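Long-range contacts in holo-[acyl-carrier-protein] synthase (Thermotoga maritima, PDB 5XUM), which belongs to the 4'-phosphopantetheinyl transferase superfamily and is found here as an assembly of three copies of the chain: residues M1-V9 with K49-G57; C80-A91 with V160-G168. All blocks are in the same frame, centred on the assembly; numbering follows the deposited sequence.

Contact 1 (M1-V9 with K49-G57); sequences MIVGVGIDV and KEAFFKALG. With GOL (glycerol), chain B.
A51, K54 and A55 of helix 38-56 lie against G4, G6 and D8 of strand 2-11, a helix-on-sheet packing that ends in a polar cluster where a glycerol, probably from the crystallisation liquor, is bound. Within this chain the strand edges a three-stranded antiparallel sheet; other copies of the protein also border it. The axes of strand 2-9 and helix 49-56 run roughly antiparallel, at 146°, and approach to 5.6 Å. Such closeness is possible because G4 and G6 put no side chain between the backbones. G4 CA donates a CA-H...O contact to A55 O at 3.3 Å. G6 CA does the same to A51 O at 3.3 Å, almost straight at its hydrogen (172°). A third contact runs the other way, from A55 CA to V5 O at 3.4 Å. The small CB atoms of A51 and A55 rest on the strand backbone beside G6.

Further along, K54 stretches past G6 and I7. A bend in its last torsion (chi4 85°) turns NZ to D8, and the two side chains cross at about a right angle. NZ makes a salt bridge to D8 OD2 at 2.8 Å and a weak hydrogen bond to I7 O at 3.4 Å. D8 OD1 touches E50 CB at 3.5 Å. S96 OG of the second subunit also bonds D8 OD2. The glycerol links both segments. Its O1 accepts from K54 NZ and donates to D8 OD2, O3 donates to V9 O, and O2 donates to E50 OE1 at 2.9 Å.

Contact 2 (C80-A91 with V160-G168); sequences CVHKDFGFFNYA and VRYGNILIG
Backbone hydrogen bonds come first. C80-V81 pairs in parallel with L166-I167, and the bonding runs on to G168. V81 N donates to L166 O at 2.9 Å, and G168 N donates to V81 O at 2.9 Å. A third backbone bond lies at the other end of the contact, from N164 N to N89 O at 3.1 Å.

The N164 amide adds two side-chain bonds to A91. With CG set between the backbone N and the carbonyl carbon (chi1 77°), OD1 takes A91 N at 2.9 Å, in the carbonyl plane and on a lone pair. ND2 reaches A91 O at 3.1 Å from above that carbonyl's plane. Both polar ends of the amide are thus used. A water-mediated link joins F87 O to the Y162 hydroxyl, which also bonds L143 O.

Among flat groups, one face of the Y90 ring covers the G163-N164 peptide, with N164 N over the ring centre. R110 makes a cation-pi contact with the same ring.

Apolar contacts centre on I165. Its CG2 meets V81 CG2 at 3.8 Å. Its CD1 touches A91 CB at 3.7 Å and the edge of the F88 ring at CE2, 4.0 Å away.

Y162-I165 form a type II' beta turn, with G163 at the positive-phi position. It leads from strand 158-162 into strand 166-167, which adds a parallel edge to the mixed sheet of strands 68-73 and 76-81.

In the fold
The two contacts have centres about 15 Å apart and reach the same antiparallel sheet. Within this chain, contact 1 uses edge strand 2-11, and contact 2 includes the start of the opposite edge strand, 90-97; strand 100-108 runs between them. The side of helix 38-56 turned away from strand 2-11 joins them directly. F52 CE1 lies 3.8 Å from F88 CZ, and L56 CD1 lies 3.8 Å from F85 CD1. F52 and F85 also meet edge-to-face. Their surroundings differ. Contact 1 holds the glycerol and borders the other subunits, whereas no other chain of the assembly touches the segments of contact 2, which tie the chain's C-terminal end to its sheets.

Contact 1 (M1-V9 with K49-G57)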
ATOM      1  N   MET A   1      10.053  -0.312   4.262  1.00 35.28           N
ATOM      2  CA  MET A   1       8.982  -1.210   4.789  1.00 33.30           C
ATOM      3  C   MET A   1       7.705  -0.434   5.096  1.00 31.71           C
ATOM      4  O   MET A   1       7.752   0.756   5.411  1.00 29.80           O
ATOM      5  CB  MET A   1       9.460  -1.944   6.046  1.00 36.70           C
ATOM      6  CG  MET A   1       9.851  -1.030   7.198  1.00 41.46           C
ATOM      7  SD  MET A   1       9.980  -1.901   8.770  1.00 54.22           S
ATOM      8  CE  MET A   1      10.450  -0.555   9.856  1.00 54.29           C
ATOM      9  N   ILE A   2       6.569  -1.120   5.005  1.00 31.63           N
ATOM     10  CA  ILE A   2       5.281  -0.534   5.356  1.00 31.35           C
ATOM     11  C   ILE A   2       5.077  -0.599   6.869  1.00 30.45           C
ATOM     12  O   ILE A   2       5.152  -1.672   7.474  1.00 30.07           O
ATOM     13  CB  ILE A   2       4.117  -1.223   4.602  1.00 30.86           C
ATOM     14  CG1 ILE A   2       4.254  -0.969   3.097  1.00 32.44           C
ATOM     15  CG2 ILE A   2       2.769  -0.727   5.111  1.00 26.79           C
ATOM     16  CD1 ILE A   2       3.399  -1.865   2.226  1.00 39.36           C
ATOM     17  N   VAL A   3       4.831   0.566   7.462  1.00 29.19           N
ATOM     18  CA  VAL A   3       4.625   0.711   8.901  1.00 31.89           C
ATOM     19  C   VAL A   3       3.155   0.450   9.261  1.00 30.93           C
ATOM     20  O   VAL A   3       2.857  -0.170  10.280  1.00 30.81           O
ATOM     21  CB  VAL A   3       5.083   2.115   9.379  1.00 34.29           C
ATOM     22  CG1 VAL A   3       4.676   2.386  10.822  1.00 39.17           C
ATOM     23  CG2 VAL A   3       6.588   2.265   9.217  1.00 34.58           C
ATOM     24  N   GLY A   4       2.244   0.916   8.411  1.00 30.21           N
ATOM     25  CA  GLY A   4       0.813   0.714   8.617  1.00 27.61           C
ATOM     26  C   GLY A   4      -0.004   1.258   7.461  1.00 25.23           C
ATOM     27  O   GLY A   4       0.479   2.087   6.688  1.00 23.51           O
ATOM     28  N   VAL A   5      -1.238   0.777   7.333  1.00 24.93           N
ATOM     29  CA  VAL A   5      -2.170   1.275   6.314  1.00 24.25           C
ATOM     30  C   VAL A   5      -3.507   1.654   6.947  1.00 25.05           C
ATOM     31  O   VAL A   5      -3.895   1.102   7.979  1.00 25.07           O
ATOM     32  CB  VAL A   5      -2.393   0.275   5.148  1.00 24.73           C
ATOM     33  CG1 VAL A   5      -1.076  -0.066   4.457  1.00 25.03           C
ATOM     34  CG2 VAL A   5      -3.113  -0.990   5.621  1.00 24.29           C
ATOM     35  N   GLY A   6      -4.198   2.608   6.330  1.00 24.90           N
ATOM     36  CA  GLY A   6      -5.485   3.060   6.826  1.00 24.25           C
ATOM     37  C   GLY A   6      -6.411   3.397   5.677  1.00 25.32           C
ATOM     38  O   GLY A   6      -5.985   3.966   4.667  1.00 25.58           O
ATOM     39  N   ILE A   7      -7.676   3.024   5.834  1.00 24.90           N
ATOM     40  CA  ILE A   7      -8.720   3.346   4.868  1.00 26.66           C
ATOM     41  C   ILE A   7      -9.899   3.945   5.649  1.00 27.44           C
ATOM     42  O   ILE A   7     -10.161   3.545   6.784  1.00 28.11           O
ATOM     43  CB  ILE A   7      -9.141   2.094   4.043  1.00 25.98           C
ATOM     44  CG1 ILE A   7      -9.927   2.480   2.784  1.00 29.18           C
ATOM     45  CG2 ILE A   7      -9.968   1.119   4.878  1.00 26.89           C
ATOM     46  CD1 ILE A   7      -9.080   2.775   1.568  1.00 29.11           C
ATOM     47  N   ASP A   8     -10.579   4.925   5.063  1.00 29.07           N
ATOM     48  CA  ASP A   8     -11.791   5.475   5.674  1.00 31.07           C
ATOM     49  C   ASP A   8     -12.827   5.849   4.627  1.00 32.24           C
ATOM     50  O   ASP A   8     -12.492   6.434   3.601  1.00 31.10           O
ATOM     51  CB  ASP A   8     -11.488   6.687   6.562  1.00 31.56           C
ATOM     52  CG  ASP A   8     -12.614   6.978   7.551  1.00 39.62           C
ATOM     53  OD1 ASP A   8     -13.144   8.112   7.552  1.00 44.59           O
ATOM     54  OD2 ASP A   8     -12.975   6.067   8.328  1.00 42.94           O
ATOM     55  N   VAL A   9     -14.083   5.503   4.900  1.00 28.98           N
ATOM     56  CA  VAL A   9     -15.204   5.855   4.028  1.00 31.39           C
ATOM     57  C   VAL A   9     -16.255   6.645   4.817  1.00 33.98           C
ATOM     58  O   VAL A   9     -16.598   6.278   5.941  1.00 33.59           O
ATOM     59  CB  VAL A   9     -15.813   4.599   3.337  1.00 32.27           C
ATOM     60  CG1 VAL A   9     -16.414   3.629   4.347  1.00 33.37           C
ATOM     61  CG2 VAL A   9     -16.840   4.986   2.275  1.00 34.04           C
ATOM     62  N   LYS A  49      -7.739  12.100   8.136  1.00 30.34           N
ATOM     63  CA  LYS A  49      -7.295  12.038   9.533  1.00 31.70           C
ATOM     64  C   LYS A  49      -7.639  10.701  10.181  1.00 29.31           C
ATOM     65  O   LYS A  49      -6.815  10.128  10.895  1.00 32.21           O
ATOM     66  CB  LYS A  49      -7.888  13.191  10.348  1.00 32.11           C
ATOM     67  CG  LYS A  49      -7.275  14.547  10.038  1.00 34.00           C
ATOM     68  CD  LYS A  49      -8.170  15.666  10.533  1.00 36.83           C
ATOM     69  CE  LYS A  49      -7.873  16.975   9.822  1.00 38.10           C
ATOM     70  NZ  LYS A  49      -6.714  17.682  10.427  1.00 38.99           N
ATOM     71  N   GLU A  50      -8.854  10.214   9.928  1.00 30.78           N
ATOM     72  CA  GLU A  50      -9.286   8.892  10.389  1.00 33.42           C
ATOM     73  C   GLU A  50      -8.411   7.779   9.811  1.00 30.13           C
ATOM     74  O   GLU A  50      -7.961   6.900  10.545  1.00 32.04           O
ATOM     75  CB  GLU A  50     -10.757   8.641  10.034  1.00 37.05           C
ATOM     76  CG  GLU A  50     -11.762   9.313  10.956  1.00 45.64           C
ATOM     77  CD  GLU A  50     -11.986   8.541  12.246  1.00 52.92           C
ATOM     78  OE1 GLU A  50     -13.040   7.884  12.369  1.00 65.74           O
ATOM     79  OE2 GLU A  50     -11.110   8.584  13.135  1.00 57.88           O
ATOM     80  N   ALA A  51      -8.176   7.825   8.498  1.00 27.08           N
ATOM     81  CA  ALA A  51      -7.276   6.876   7.835  1.00 27.43           C
ATOM     82  C   ALA A  51      -5.855   6.922   8.411  1.00 26.83           C
ATOM     83  O   ALA A  51      -5.222   5.877   8.585  1.00 28.74           O
ATOM     84  CB  ALA A  51      -7.251   7.114   6.333  1.00 23.93           C
ATOM     85  N   PHE A  52      -5.366   8.124   8.712  1.00 26.85           N
ATOM     86  CA  PHE A  52      -4.034   8.288   9.310  1.00 28.81           C
ATOM     87  C   PHE A  52      -3.924   7.581  10.663  1.00 30.38           C
ATOM     88  O   PHE A  52      -2.990   6.813  10.891  1.00 31.06           O
ATOM     89  CB  PHE A  52      -3.645   9.769   9.434  1.00 28.16           C
ATOM     90  CG  PHE A  52      -2.344   9.996  10.161  1.00 32.13           C
ATOM     91  CD1 PHE A  52      -1.125   9.722   9.544  1.00 31.02           C
ATOM     92  CD2 PHE A  52      -2.336  10.474  11.472  1.00 34.89           C
ATOM     93  CE1 PHE A  52       0.076   9.925  10.218  1.00 32.26           C
ATOM     94  CE2 PHE A  52      -1.139  10.678  12.148  1.00 36.08           C
ATOM     95  CZ  PHE A  52       0.069  10.406  11.520  1.00 34.43           C
ATOM     96  N   PHE A  53      -4.881   7.834  11.553  1.00 32.09           N
ATOM     97  CA  PHE A  53      -4.857   7.210  12.874  1.00 34.39           C
ATOM     98  C   PHE A  53      -5.069   5.696  12.839  1.00 32.79           C
ATOM     99  O   PHE A  53      -4.553   4.984  13.700  1.00 37.32           O
ATOM    100  CB  PHE A  53      -5.826   7.903  13.838  1.00 37.41           C
ATOM    101  CG  PHE A  53      -5.370   9.271  14.260  1.00 38.60           C
ATOM    102  CD1 PHE A  53      -4.253   9.427  15.077  1.00 40.88           C
ATOM    103  CD2 PHE A  53      -6.046  10.405  13.837  1.00 42.02           C
ATOM    104  CE1 PHE A  53      -3.825  10.688  15.463  1.00 40.23           C
ATOM    105  CE2 PHE A  53      -5.622  11.670  14.219  1.00 43.27           C
ATOM    106  CZ  PHE A  53      -4.513  11.809  15.034  1.00 40.57           C
ATOM    107  N   LYS A  54      -5.813   5.214  11.843  1.00 31.81           N
ATOM    108  CA  LYS A  54      -5.942   3.774  11.593  1.00 33.79           C
ATOM    109  C   LYS A  54      -4.600   3.157  11.192  1.00 32.03           C
ATOM    110  O   LYS A  54      -4.271   2.048  11.616  1.00 30.75           O
ATOM    111  CB  LYS A  54      -6.986   3.487  10.506  1.00 34.85           C
ATOM    112  CG  LYS A  54      -8.437   3.610  10.952  1.00 38.29           C
ATOM    113  CD  LYS A  54      -9.353   2.943   9.939  1.00 40.63           C
ATOM    114  CE  LYS A  54     -10.817   3.033  10.337  1.00 46.88           C
ATOM    115  NZ  LYS A  54     -11.424   4.316   9.892  1.00 50.27           N
ATOM    116  N   ALA A  55      -3.841   3.883  10.372  1.00 28.94           N
ATOM    117  CA  ALA A  55      -2.510   3.451   9.929  1.00 28.92           C
ATOM    118  C   ALA A  55      -1.489   3.355  11.074  1.00 32.16           C
ATOM    119  O   ALA A  55      -0.578   2.527  11.026  1.00 31.68           O
ATOM    120  CB  ALA A  55      -1.997   4.366   8.823  1.00 25.49           C
ATOM    121  N   LEU A  56      -1.649   4.201  12.092  1.00 34.46           N
ATOM    122  CA  LEU A  56      -0.791   4.170  13.283  1.00 38.42           C
ATOM    123  C   LEU A  56      -0.998   2.914  14.131  1.00 45.65           C
ATOM    124  O   LEU A  56      -0.044   2.378  14.697  1.00 53.80           O
ATOM    125  CB  LEU A  56      -1.000   5.421  14.146  1.00 40.08           C
ATOM    126  CG  LEU A  56      -0.505   6.775  13.625  1.00 40.56           C
ATOM    127  CD1 LEU A  56      -0.828   7.871  14.633  1.00 43.87           C
ATOM    128  CD2 LEU A  56       0.989   6.755  13.317  1.00 40.89           C
ATOM    129  N   GLY A  57      -2.244   2.458  14.224  1.00 48.92           N
ATOM    130  CA  GLY A  57      -2.570   1.230  14.946  1.00 60.11           C
ATOM    131  C   GLY A  57      -3.015   1.443  16.380  1.00 71.71           C
ATOM    132  O   GLY A  57      -3.835   0.684  16.899  1.00 78.12           O
TER
HETATM  133  C1  GOL B 201     -15.216   5.931  11.058  1.00 67.33           C
HETATM  134  O1  GOL B 201     -14.096   5.094  10.735  1.00 71.26           O
HETATM  135  C2  GOL B 201     -15.384   6.984   9.966  1.00 61.35           C
HETATM  136  O2  GOL B 201     -15.308   8.298  10.532  1.00 73.55           O
HETATM  137  C3  GOL B 201     -16.726   6.789   9.268  1.00 59.71           C
HETATM  138  O3  GOL B 201     -16.625   5.669   8.380  1.00 53.37           O

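Contact 2 (C80-A91 with V160-G168)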
ATOM      1  N   CYS A  80       1.102  16.839   7.143  1.00 39.14           N
ATOM      2  CA  CYS A  80       1.851  17.740   8.009  1.00 42.70           C
ATOM      3  C   CYS A  80       1.595  17.357   9.462  1.00 43.22           C
ATOM      4  O   CYS A  80       0.454  17.384   9.931  1.00 44.60           O
ATOM      5  CB  CYS A  80       1.465  19.203   7.759  1.00 46.03           C
ATOM      6  SG  CYS A  80       2.335  20.395   8.814  1.00 56.16           S
ATOM      7  N   VAL A  81       2.661  16.983  10.164  1.00 43.41           N
ATOM      8  CA  VAL A  81       2.557  16.572  11.564  1.00 43.17           C
ATOM      9  C   VAL A  81       2.975  17.703  12.509  1.00 45.20           C
ATOM     10  O   VAL A  81       3.899  18.465  12.214  1.00 45.99           O
ATOM     11  CB  VAL A  81       3.356  15.273  11.854  1.00 41.22           C
ATOM     12  CG1 VAL A  81       2.790  14.104  11.057  1.00 36.10           C
ATOM     13  CG2 VAL A  81       4.842  15.452  11.557  1.00 41.51           C
ATOM     14  N   HIS A  82       2.268  17.817  13.630  1.00 49.15           N
ATOM     15  CA  HIS A  82       2.588  18.800  14.668  1.00 50.98           C
ATOM     16  C   HIS A  82       2.972  18.104  15.941  1.00 53.16           C
ATOM     17  O   HIS A  82       3.121  18.730  16.991  1.00 55.83           O
ATOM     18  CB  HIS A  82       1.411  19.741  14.898  1.00 50.24           C
ATOM     19  CG  HIS A  82       1.088  20.611  13.709  1.00 53.85           C
ATOM     20  ND1 HIS A  82       1.698  21.788  13.488  1.00 56.63           N
ATOM     21  CD2 HIS A  82       0.185  20.433  12.664  1.00 56.47           C
ATOM     22  CE1 HIS A  82       1.212  22.340  12.359  1.00 60.93           C
ATOM     23  NE2 HIS A  82       0.286  21.509  11.856  1.00 60.23           N
ATOM     24  N   LYS A  83       3.145  16.788  15.841  1.00 52.90           N
ATOM     25  CA  LYS A  83       3.490  15.936  16.970  1.00 52.40           C
ATOM     26  C   LYS A  83       4.269  14.730  16.442  1.00 47.71           C
ATOM     27  O   LYS A  83       4.253  14.460  15.240  1.00 45.34           O
ATOM     28  CB  LYS A  83       2.208  15.482  17.680  1.00 56.54           C
ATOM     29  CG  LYS A  83       2.383  15.108  19.142  1.00 62.23           C
ATOM     30  CD  LYS A  83       1.052  14.867  19.837  1.00 67.93           C
ATOM     31  CE  LYS A  83       0.456  16.151  20.395  1.00 65.66           C
ATOM     32  NZ  LYS A  83      -0.755  15.882  21.221  1.00 67.22           N
ATOM     33  N   ASP A  84       4.966  14.025  17.330  1.00 45.89           N
ATOM     34  CA  ASP A  84       5.617  12.769  16.971  1.00 47.95           C
ATOM     35  C   ASP A  84       4.633  11.607  17.086  1.00 49.90           C
ATOM     36  O   ASP A  84       4.101  11.338  18.166  1.00 52.46           O
ATOM     37  CB  ASP A  84       6.852  12.519  17.844  1.00 50.10           C
ATOM     38  CG  ASP A  84       8.059  13.334  17.402  1.00 53.05           C
ATOM     39  OD1 ASP A  84       8.123  13.729  16.218  1.00 50.80           O
ATOM     40  OD2 ASP A  84       8.957  13.570  18.240  1.00 61.65           O
ATOM     41  N   PHE A  85       4.389  10.936  15.963  1.00 47.52           N
ATOM     42  CA  PHE A  85       3.475   9.795  15.914  1.00 47.87           C
ATOM     43  C   PHE A  85       4.212   8.472  15.693  1.00 47.34           C
ATOM     44  O   PHE A  85       3.662   7.400  15.945  1.00 49.50           O
ATOM     45  CB  PHE A  85       2.415   9.992  14.823  1.00 45.48           C
ATOM     46  CG  PHE A  85       1.537  11.196  15.032  1.00 41.89           C
ATOM     47  CD1 PHE A  85       0.492  11.164  15.949  1.00 42.78           C
ATOM     48  CD2 PHE A  85       1.750  12.362  14.303  1.00 44.27           C
ATOM     49  CE1 PHE A  85      -0.320  12.272  16.138  1.00 44.31           C
ATOM     50  CE2 PHE A  85       0.941  13.474  14.489  1.00 44.15           C
ATOM     51  CZ  PHE A  85      -0.093  13.429  15.411  1.00 45.60           C
ATOM     52  N   GLY A  86       5.452   8.559  15.218  1.00 49.53           N
ATOM     53  CA  GLY A  86       6.277   7.381  14.938  1.00 47.25           C
ATOM     54  C   GLY A  86       7.529   7.752  14.169  1.00 47.23           C
ATOM     55  O   GLY A  86       7.832   8.938  14.002  1.00 51.61           O
ATOM     56  N   PHE A  87       8.263   6.748  13.695  1.00 48.87           N
ATOM     57  CA  PHE A  87       9.492   7.002  12.937  1.00 51.03           C
ATOM     58  C   PHE A  87       9.361   6.762  11.429  1.00 44.63           C
ATOM     59  O   PHE A  87      10.365   6.712  10.713  1.00 46.91           O
ATOM     60  CB  PHE A  87      10.698   6.254  13.537  1.00 52.73           C
ATOM     61  CG  PHE A  87      10.621   4.756  13.419  1.00 57.52           C
ATOM     62  CD1 PHE A  87      11.340   4.087  12.431  1.00 61.07           C
ATOM     63  CD2 PHE A  87       9.850   4.009  14.306  1.00 61.96           C
ATOM     64  CE1 PHE A  87      11.279   2.705  12.321  1.00 72.12           C
ATOM     65  CE2 PHE A  87       9.785   2.627  14.202  1.00 67.41           C
ATOM     66  CZ  PHE A  87      10.501   1.973  13.208  1.00 73.04           C
ATOM     67  N   PHE A  88       8.126   6.619  10.949  1.00 36.72           N
ATOM     68  CA  PHE A  88       7.883   6.579   9.509  1.00 31.79           C
ATOM     69  C   PHE A  88       8.354   7.902   8.911  1.00 30.26           C
ATOM     70  O   PHE A  88       8.170   8.959   9.518  1.00 32.65           O
ATOM     71  CB  PHE A  88       6.397   6.321   9.193  1.00 28.02           C
ATOM     72  CG  PHE A  88       5.457   7.351   9.767  1.00 28.62           C
ATOM     73  CD1 PHE A  88       4.912   7.184  11.037  1.00 30.49           C
ATOM     74  CD2 PHE A  88       5.111   8.484   9.037  1.00 31.44           C
ATOM     75  CE1 PHE A  88       4.052   8.133  11.572  1.00 30.81           C
ATOM     76  CE2 PHE A  88       4.254   9.440   9.567  1.00 31.69           C
ATOM     77  CZ  PHE A  88       3.721   9.262  10.835  1.00 31.45           C
ATOM     78  N   ASN A  89       8.993   7.851   7.748  1.00 28.88           N
ATOM     79  CA  ASN A  89       9.414   9.085   7.088  1.00 31.37           C
ATOM     80  C   ASN A  89       8.660   9.367   5.792  1.00 31.36           C
ATOM     81  O   ASN A  89       8.841  10.416   5.174  1.00 33.99           O
ATOM     82  CB  ASN A  89      10.940   9.155   6.903  1.00 31.76           C
ATOM     83  CG  ASN A  89      11.510   7.971   6.141  1.00 32.63           C
ATOM     84  OD1 ASN A  89      10.838   6.963   5.915  1.00 31.16           O
ATOM     85  ND2 ASN A  89      12.772   8.094   5.741  1.00 32.42           N
ATOM     86  N   TYR A  90       7.800   8.431   5.400  1.00 28.88           N
ATOM     87  CA  TYR A  90       6.950   8.621   4.234  1.00 31.10           C
ATOM     88  C   TYR A  90       5.490   8.338   4.551  1.00 30.87           C
ATOM     89  O   TYR A  90       5.158   7.327   5.174  1.00 27.45           O
ATOM     90  CB  TYR A  90       7.437   7.777   3.048  1.00 32.50           C
ATOM     91  CG  TYR A  90       8.563   8.433   2.287  1.00 32.68           C
ATOM     92  CD1 TYR A  90       8.314   9.154   1.121  1.00 31.90           C
ATOM     93  CD2 TYR A  90       9.878   8.355   2.745  1.00 35.17           C
ATOM     94  CE1 TYR A  90       9.340   9.770   0.427  1.00 35.82           C
ATOM     95  CE2 TYR A  90      10.912   8.966   2.059  1.00 35.46           C
ATOM     96  CZ  TYR A  90      10.639   9.673   0.905  1.00 37.69           C
ATOM     97  OH  TYR A  90      11.667  10.280   0.226  1.00 44.39           O
ATOM     98  N   ALA A  91       4.632   9.265   4.141  1.00 30.35           N
ATOM     99  CA  ALA A  91       3.194   9.070   4.198  1.00 30.33           C
ATOM    100  C   ALA A  91       2.656   9.214   2.785  1.00 29.25           C
ATOM    101  O   ALA A  91       2.675  10.301   2.207  1.00 32.53           O
ATOM    102  CB  ALA A  91       2.544  10.081   5.129  1.00 30.39           C
ATOM    103  N   VAL A 160      16.527  19.613   7.267  1.00 47.78           N
ATOM    104  CA  VAL A 160      16.117  20.165   5.975  1.00 47.03           C
ATOM    105  C   VAL A 160      14.863  19.462   5.457  1.00 47.70           C
ATOM    106  O   VAL A 160      13.862  20.113   5.152  1.00 48.86           O
ATOM    107  CB  VAL A 160      17.254  20.087   4.928  1.00 49.43           C
ATOM    108  CG1 VAL A 160      16.819  20.714   3.610  1.00 51.25           C
ATOM    109  CG2 VAL A 160      18.512  20.777   5.446  1.00 50.48           C
ATOM    110  N   ARG A 161      14.922  18.135   5.366  1.00 46.11           N
ATOM    111  CA  ARG A 161      13.794  17.339   4.894  1.00 44.73           C
ATOM    112  C   ARG A 161      13.709  16.018   5.649  1.00 42.23           C
ATOM    113  O   ARG A 161      14.722  15.360   5.882  1.00 43.63           O
ATOM    114  CB  ARG A 161      13.906  17.089   3.383  1.00 45.83           C
ATOM    115  CG  ARG A 161      12.662  16.484   2.747  1.00 45.29           C
ATOM    116  CD  ARG A 161      12.779  16.351   1.232  1.00 45.93           C
ATOM    117  NE  ARG A 161      13.983  15.631   0.807  1.00 43.67           N
ATOM    118  CZ  ARG A 161      14.098  14.305   0.744  1.00 44.97           C
ATOM    119  NH1 ARG A 161      13.087  13.515   1.084  1.00 46.38           N
ATOM    120  NH2 ARG A 161      15.240  13.764   0.342  1.00 47.64           N
ATOM    121  N   TYR A 162      12.493  15.646   6.034  1.00 41.30           N
ATOM    122  CA  TYR A 162      12.225  14.362   6.666  1.00 37.76           C
ATOM    123  C   TYR A 162      11.309  13.548   5.750  1.00 35.82           C
ATOM    124  O   TYR A 162      10.085  13.602   5.880  1.00 35.46           O
ATOM    125  CB  TYR A 162      11.569  14.583   8.029  1.00 35.68           C
ATOM    126  CG  TYR A 162      11.618  13.396   8.963  1.00 35.96           C
ATOM    127  CD1 TYR A 162      12.647  13.265   9.895  1.00 36.18           C
ATOM    128  CD2 TYR A 162      10.626  12.415   8.934  1.00 34.37           C
ATOM    129  CE1 TYR A 162      12.695  12.185  10.761  1.00 35.91           C
ATOM    130  CE2 TYR A 162      10.666  11.331   9.797  1.00 34.19           C
ATOM    131  CZ  TYR A 162      11.704  11.222  10.707  1.00 34.82           C
ATOM    132  OH  TYR A 162      11.750  10.151  11.566  1.00 33.97           O
ATOM    133  N   GLY A 163      11.909  12.809   4.818  1.00 33.71           N
ATOM    134  CA  GLY A 163      11.151  12.050   3.820  1.00 34.07           C
ATOM    135  C   GLY A 163      10.236  12.953   3.008  1.00 34.90           C
ATOM    136  O   GLY A 163      10.697  13.932   2.430  1.00 35.36           O
ATOM    137  N   ASN A 164       8.942  12.631   2.974  1.00 35.10           N
ATOM    138  CA  ASN A 164       7.944  13.504   2.336  1.00 34.28           C
ATOM    139  C   ASN A 164       6.963  14.123   3.345  1.00 34.56           C
ATOM    140  O   ASN A 164       5.919  14.663   2.968  1.00 38.67           O
ATOM    141  CB  ASN A 164       7.203  12.773   1.201  1.00 33.84           C
ATOM    142  CG  ASN A 164       6.143  11.802   1.710  1.00 33.45           C
ATOM    143  OD1 ASN A 164       6.106  11.458   2.892  1.00 31.17           O
ATOM    144  ND2 ASN A 164       5.272  11.358   0.810  1.00 31.81           N
ATOM    145  N   ILE A 165       7.317  14.036   4.627  1.00 34.45           N
ATOM    146  CA  ILE A 165       6.509  14.569   5.722  1.00 37.26           C
ATOM    147  C   ILE A 165       6.811  16.051   5.917  1.00 39.51           C
ATOM    148  O   ILE A 165       7.972  16.459   5.878  1.00 41.15           O
ATOM    149  CB  ILE A 165       6.816  13.848   7.061  1.00 38.36           C
ATOM    150  CG1 ILE A 165       6.950  12.330   6.875  1.00 37.97           C
ATOM    151  CG2 ILE A 165       5.771  14.180   8.121  1.00 42.20           C
ATOM    152  CD1 ILE A 165       5.673  11.610   6.490  1.00 34.90           C
ATOM    153  N   LEU A 166       5.768  16.851   6.125  1.00 39.97           N
ATOM    154  CA  LEU A 166       5.942  18.248   6.529  1.00 44.14           C
ATOM    155  C   LEU A 166       5.877  18.355   8.049  1.00 46.02           C
ATOM    156  O   LEU A 166       5.043  17.712   8.688  1.00 44.50           O
ATOM    157  CB  LEU A 166       4.887  19.154   5.884  1.00 44.56           C
ATOM    158  CG  LEU A 166       4.803  19.225   4.355  1.00 48.26           C
ATOM    159  CD1 LEU A 166       3.589  20.044   3.939  1.00 54.32           C
ATOM    160  CD2 LEU A 166       6.073  19.796   3.734  1.00 51.55           C
ATOM    161  N   ILE A 167       6.760  19.167   8.621  1.00 52.59           N
ATOM    162  CA  ILE A 167       6.878  19.298  10.076  1.00 57.24           C
ATOM    163  C   ILE A 167       6.501  20.705  10.535  1.00 63.17           C
ATOM    164  O   ILE A 167       7.101  21.690  10.098  1.00 67.42           O
ATOM    165  CB  ILE A 167       8.306  18.944  10.549  1.00 57.99           C
ATOM    166  CG1 ILE A 167       8.637  17.497  10.184  1.00 55.46           C
ATOM    167  CG2 ILE A 167       8.464  19.156  12.049  1.00 57.20           C
ATOM    168  CD1 ILE A 167      10.076  17.296   9.776  1.00 55.86           C
ATOM    169  N   GLY A 168       5.501  20.784  11.409  1.00 64.48           N
ATOM    170  CA  GLY A 168       5.055  22.055  11.976  1.00 73.40           C
ATOM    171  C   GLY A 168       4.305  22.917  10.979  1.00 76.30           C
ATOM    172  O   GLY A 168       4.399  24.145  11.013  1.00 85.49           O
TER
HETATM  173  O   HOH W   1      12.726   7.725  10.108  1.00 45.18           O